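Local atomic coordinates of (R)-S-adenosyl-L-methionine hydrolase (Thermus thermophilus, PDB entry 2CW5), a protein that hydrolyses S-adenosyl-L-methionine to adenosine and L-methionine, working as a homotrimer without fluorinase or chlorinase activity. Residues L170-D182 with A243-L255. Numbering follows the deposited sequence.
Sequences LTEGPEGEVLTFD and ALGLKEGMPVRLL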
# COMPACT_ATOMS: atom_id res chain seq x y z
N LEU C 170 18.53 18.18 17.22
CA LEU C 170 17.32 18.53 17.95
C LEU C 170 17.79 19.50 19.02
O LEU C 170 18.89 19.35 19.56
CB LEU C 170 16.68 17.29 18.59
CG LEU C 170 16.45 16.15 17.59
CD1 LEU C 170 15.78 14.99 18.30
CD2 LEU C 170 15.58 16.66 16.42
N THR C 171 16.99 20.51 19.34
CA THR C 171 17.42 21.49 20.33
C THR C 171 16.29 22.21 21.02
O THR C 171 15.19 22.33 20.48
CB THR C 171 18.36 22.53 19.67
OG1 THR C 171 18.50 23.68 20.52
CG2 THR C 171 17.81 22.97 18.32
N GLU C 172 16.57 22.71 22.22
CA GLU C 172 15.57 23.45 22.98
C GLU C 172 15.35 24.79 22.28
O GLU C 172 14.33 25.46 22.50
CB GLU C 172 16.05 23.68 24.41
CG GLU C 172 15.02 24.36 25.29
CD GLU C 172 15.49 24.50 26.72
OE1 GLU C 172 16.54 25.13 26.94
OE2 GLU C 172 14.79 23.98 27.62
N GLY C 173 16.30 25.18 21.44
CA GLY C 173 16.17 26.43 20.72
C GLY C 173 17.01 27.57 21.25
O GLY C 173 18.04 27.34 21.90
N PRO C 174 16.59 28.82 21.02
CA PRO C 174 15.37 29.17 20.28
C PRO C 174 15.40 28.94 18.77
O PRO C 174 14.36 28.96 18.12
CB PRO C 174 15.18 30.65 20.63
CG PRO C 174 16.58 31.13 20.73
CD PRO C 174 17.23 30.04 21.55
N GLU C 175 16.59 28.70 18.22
CA GLU C 175 16.73 28.48 16.78
C GLU C 175 16.76 27.01 16.37
O GLU C 175 17.56 26.22 16.88
CB GLU C 175 18.01 29.17 16.28
CG GLU C 175 19.30 28.45 16.67
CD GLU C 175 19.45 28.25 18.18
OE1 GLU C 175 19.55 29.26 18.91
OE2 GLU C 175 19.47 27.08 18.62
N GLY C 176 15.88 26.64 15.45
CA GLY C 176 15.82 25.28 14.96
C GLY C 176 15.56 25.35 13.47
O GLY C 176 15.77 26.41 12.86
N GLU C 177 15.11 24.26 12.86
CA GLU C 177 14.82 24.29 11.43
C GLU C 177 13.70 23.32 11.10
O GLU C 177 13.35 22.47 11.92
CB GLU C 177 16.07 23.90 10.63
CG GLU C 177 16.40 22.41 10.72
CD GLU C 177 17.55 22.00 9.82
OE1 GLU C 177 18.72 22.16 10.22
OE2 GLU C 177 17.29 21.52 8.70
N VAL C 178 13.13 23.45 9.91
CA VAL C 178 12.09 22.52 9.49
C VAL C 178 12.81 21.23 9.13
O VAL C 178 13.68 21.21 8.25
CB VAL C 178 11.31 23.04 8.26
CG1 VAL C 178 10.33 21.97 7.80
CG2 VAL C 178 10.56 24.32 8.62
N LEU C 179 12.46 20.14 9.82
CA LEU C 179 13.08 18.84 9.58
C LEU C 179 12.51 18.17 8.34
O LEU C 179 13.24 17.74 7.45
CB LEU C 179 12.88 17.93 10.79
CG LEU C 179 13.35 16.47 10.65
CD1 LEU C 179 14.85 16.42 10.45
CD2 LEU C 179 12.97 15.68 11.90
N THR C 180 11.18 18.07 8.30
CA THR C 180 10.49 17.43 7.20
C THR C 180 9.00 17.75 7.34
O THR C 180 8.63 18.59 8.17
CB THR C 180 10.71 15.89 7.26
OG1 THR C 180 10.08 15.26 6.14
CG2 THR C 180 10.13 15.31 8.55
N PHE C 181 8.15 17.11 6.54
CA PHE C 181 6.70 17.33 6.60
C PHE C 181 6.00 15.98 6.69
O PHE C 181 6.56 14.97 6.27
CB PHE C 181 6.22 18.03 5.32
CG PHE C 181 6.83 19.38 5.09
CD1 PHE C 181 6.33 20.50 5.75
CD2 PHE C 181 7.93 19.52 4.25
CE1 PHE C 181 6.92 21.75 5.56
CE2 PHE C 181 8.52 20.76 4.06
CZ PHE C 181 8.02 21.88 4.71
N ASP C 182 4.79 15.94 7.24
CA ASP C 182 4.09 14.67 7.29
C ASP C 182 3.17 14.58 6.06
O ASP C 182 3.17 15.49 5.22
CB ASP C 182 3.29 14.47 8.59
CG ASP C 182 2.19 15.49 8.77
OD1 ASP C 182 1.72 16.08 7.77
OD2 ASP C 182 1.77 15.67 9.93
N ALA C 243 -0.01 26.05 2.13
CA ALA C 243 -0.51 27.34 2.59
C ALA C 243 0.56 28.34 2.99
O ALA C 243 0.46 29.53 2.68
CB ALA C 243 -1.49 27.13 3.74
N LEU C 244 1.60 27.87 3.68
CA LEU C 244 2.67 28.76 4.13
C LEU C 244 3.93 28.70 3.27
O LEU C 244 4.92 29.38 3.57
CB LEU C 244 3.03 28.45 5.59
CG LEU C 244 1.85 28.40 6.57
CD1 LEU C 244 2.37 28.19 7.98
CD2 LEU C 244 1.03 29.68 6.48
N GLY C 245 3.90 27.89 2.22
CA GLY C 245 5.05 27.76 1.34
C GLY C 245 6.33 27.37 2.06
O GLY C 245 7.40 27.88 1.74
N LEU C 246 6.22 26.46 3.02
CA LEU C 246 7.38 26.02 3.79
C LEU C 246 8.27 25.04 3.04
O LEU C 246 7.82 24.36 2.11
CB LEU C 246 6.92 25.38 5.10
CG LEU C 246 6.00 26.23 5.98
CD1 LEU C 246 5.63 25.45 7.23
CD2 LEU C 246 6.70 27.53 6.35
N LYS C 247 9.53 24.97 3.45
CA LYS C 247 10.49 24.07 2.85
C LYS C 247 11.46 23.55 3.91
O LYS C 247 11.72 24.24 4.90
CB LYS C 247 11.27 24.78 1.74
CG LYS C 247 10.42 25.13 0.53
CD LYS C 247 11.27 25.53 -0.67
CE LYS C 247 10.42 25.64 -1.93
NZ LYS C 247 9.36 26.69 -1.82
N GLU C 248 11.96 22.34 3.72
CA GLU C 248 12.90 21.75 4.67
C GLU C 248 14.14 22.62 4.79
O GLU C 248 14.61 23.20 3.80
CB GLU C 248 13.30 20.34 4.23
CG GLU C 248 12.16 19.34 4.20
CD GLU C 248 11.49 19.23 2.84
OE1 GLU C 248 11.34 20.26 2.15
OE2 GLU C 248 11.12 18.10 2.47
N GLY C 249 14.68 22.70 6.01
CA GLY C 249 15.87 23.50 6.25
C GLY C 249 15.55 24.92 6.64
O GLY C 249 16.40 25.64 7.17
N MSE C 250 14.32 25.34 6.39
CA MSE C 250 13.90 26.69 6.72
C MSE C 250 14.05 26.90 8.23
O MSE C 250 13.62 26.07 9.02
CB MSE C 250 12.44 26.88 6.30
CG MSE C 250 12.02 28.30 6.05
SE MSE C 250 10.29 28.29 5.19
CE MSE C 250 10.86 27.92 3.38
N PRO C 251 14.68 28.01 8.63
CA PRO C 251 14.84 28.23 10.07
C PRO C 251 13.53 28.47 10.82
O PRO C 251 12.56 29.03 10.28
CB PRO C 251 15.80 29.42 10.15
CG PRO C 251 15.55 30.15 8.86
CD PRO C 251 15.41 29.03 7.86
N VAL C 252 13.51 28.02 12.07
CA VAL C 252 12.36 28.16 12.96
C VAL C 252 12.92 28.79 14.22
O VAL C 252 13.91 28.31 14.77
CB VAL C 252 11.75 26.78 13.28
CG1 VAL C 252 10.58 26.94 14.24
CG2 VAL C 252 11.28 26.10 12.00
N ARG C 253 12.30 29.87 14.67
CA ARG C 253 12.78 30.58 15.85
C ARG C 253 11.70 30.87 16.89
O ARG C 253 10.66 31.44 16.57
CB ARG C 253 13.45 31.88 15.39
CG ARG C 253 13.69 32.93 16.47
CD ARG C 253 14.48 34.09 15.87
NE ARG C 253 13.96 34.45 14.55
CZ ARG C 253 14.58 35.27 13.70
NH1 ARG C 253 15.74 35.82 14.01
NH2 ARG C 253 14.03 35.52 12.51
N LEU C 254 11.95 30.46 18.13
CA LEU C 254 11.00 30.71 19.20
C LEU C 254 11.12 32.17 19.63
O LEU C 254 12.20 32.63 20.00
CB LEU C 254 11.28 29.79 20.39
CG LEU C 254 10.91 28.32 20.18
CD1 LEU C 254 11.34 27.49 21.38
CD2 LEU C 254 9.41 28.19 19.96
N LEU C 255 10.01 32.89 19.55
CA LEU C 255 9.99 34.30 19.91
C LEU C 255 9.77 34.46 21.41
O LEU C 255 8.74 35.06 21.80
CB LEU C 255 8.88 35.02 19.14
CG LEU C 255 8.97 34.92 17.62
CD1 LEU C 255 7.69 35.42 16.99
CD2 LEU C 255 10.17 35.72 17.12
OXT LEU C 255 10.63 33.99 22.19
O HOH W 1 11.78 15.77 4.08
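Leu246, in the loop before strand 251-254, packs on Phe181 at the end of strand 175-181; the two strands are antiparallel neighbours in the beta sheet of the C-terminal domain. Leu246 CB lies 3.7 Å from Phe181 CE1, and Ala187 touches both side chains. The side chain of Asn186, which probably binds adenosine, is about 6 Å from that of Phe181. A type II turn from Lys247 to Met250 then leads into the strand. Glu248 bends at chi2 (94°), which brings its carboxylate to the rim of the Phe181 ring. Glu248 OE1 lies at the ring edge, in its plane, 3.4 Å from Phe181 CE2; the carboxylate and ring planes are 76° apart. OE2 reaches Thr180 OG1 through one water. With an alanine here, the water would probably lose the carboxylate it donates to, and the Phe181 edge its carboxylate neighbour. Gly249 N bonds Val178 O at 2.9 Å; Arg46 also donates to this oxygen. Met250 O takes the N-H of Val178, whose CG2 packs against Met250 CB. Val252 pairs with Gly176 through two backbone bonds. Val252 CG2 lies 3.9 Å from Val178 CG2, the two side chains crossing at about a right angle. Arg253 turns its guanidinium away to a salt bridge with Glu201. Leu254 N closes the pairing on Pro174 O at 2.8 Å, and the same oxygen lies 3.2 Å from Arg253 CA in a CA-H...O contact.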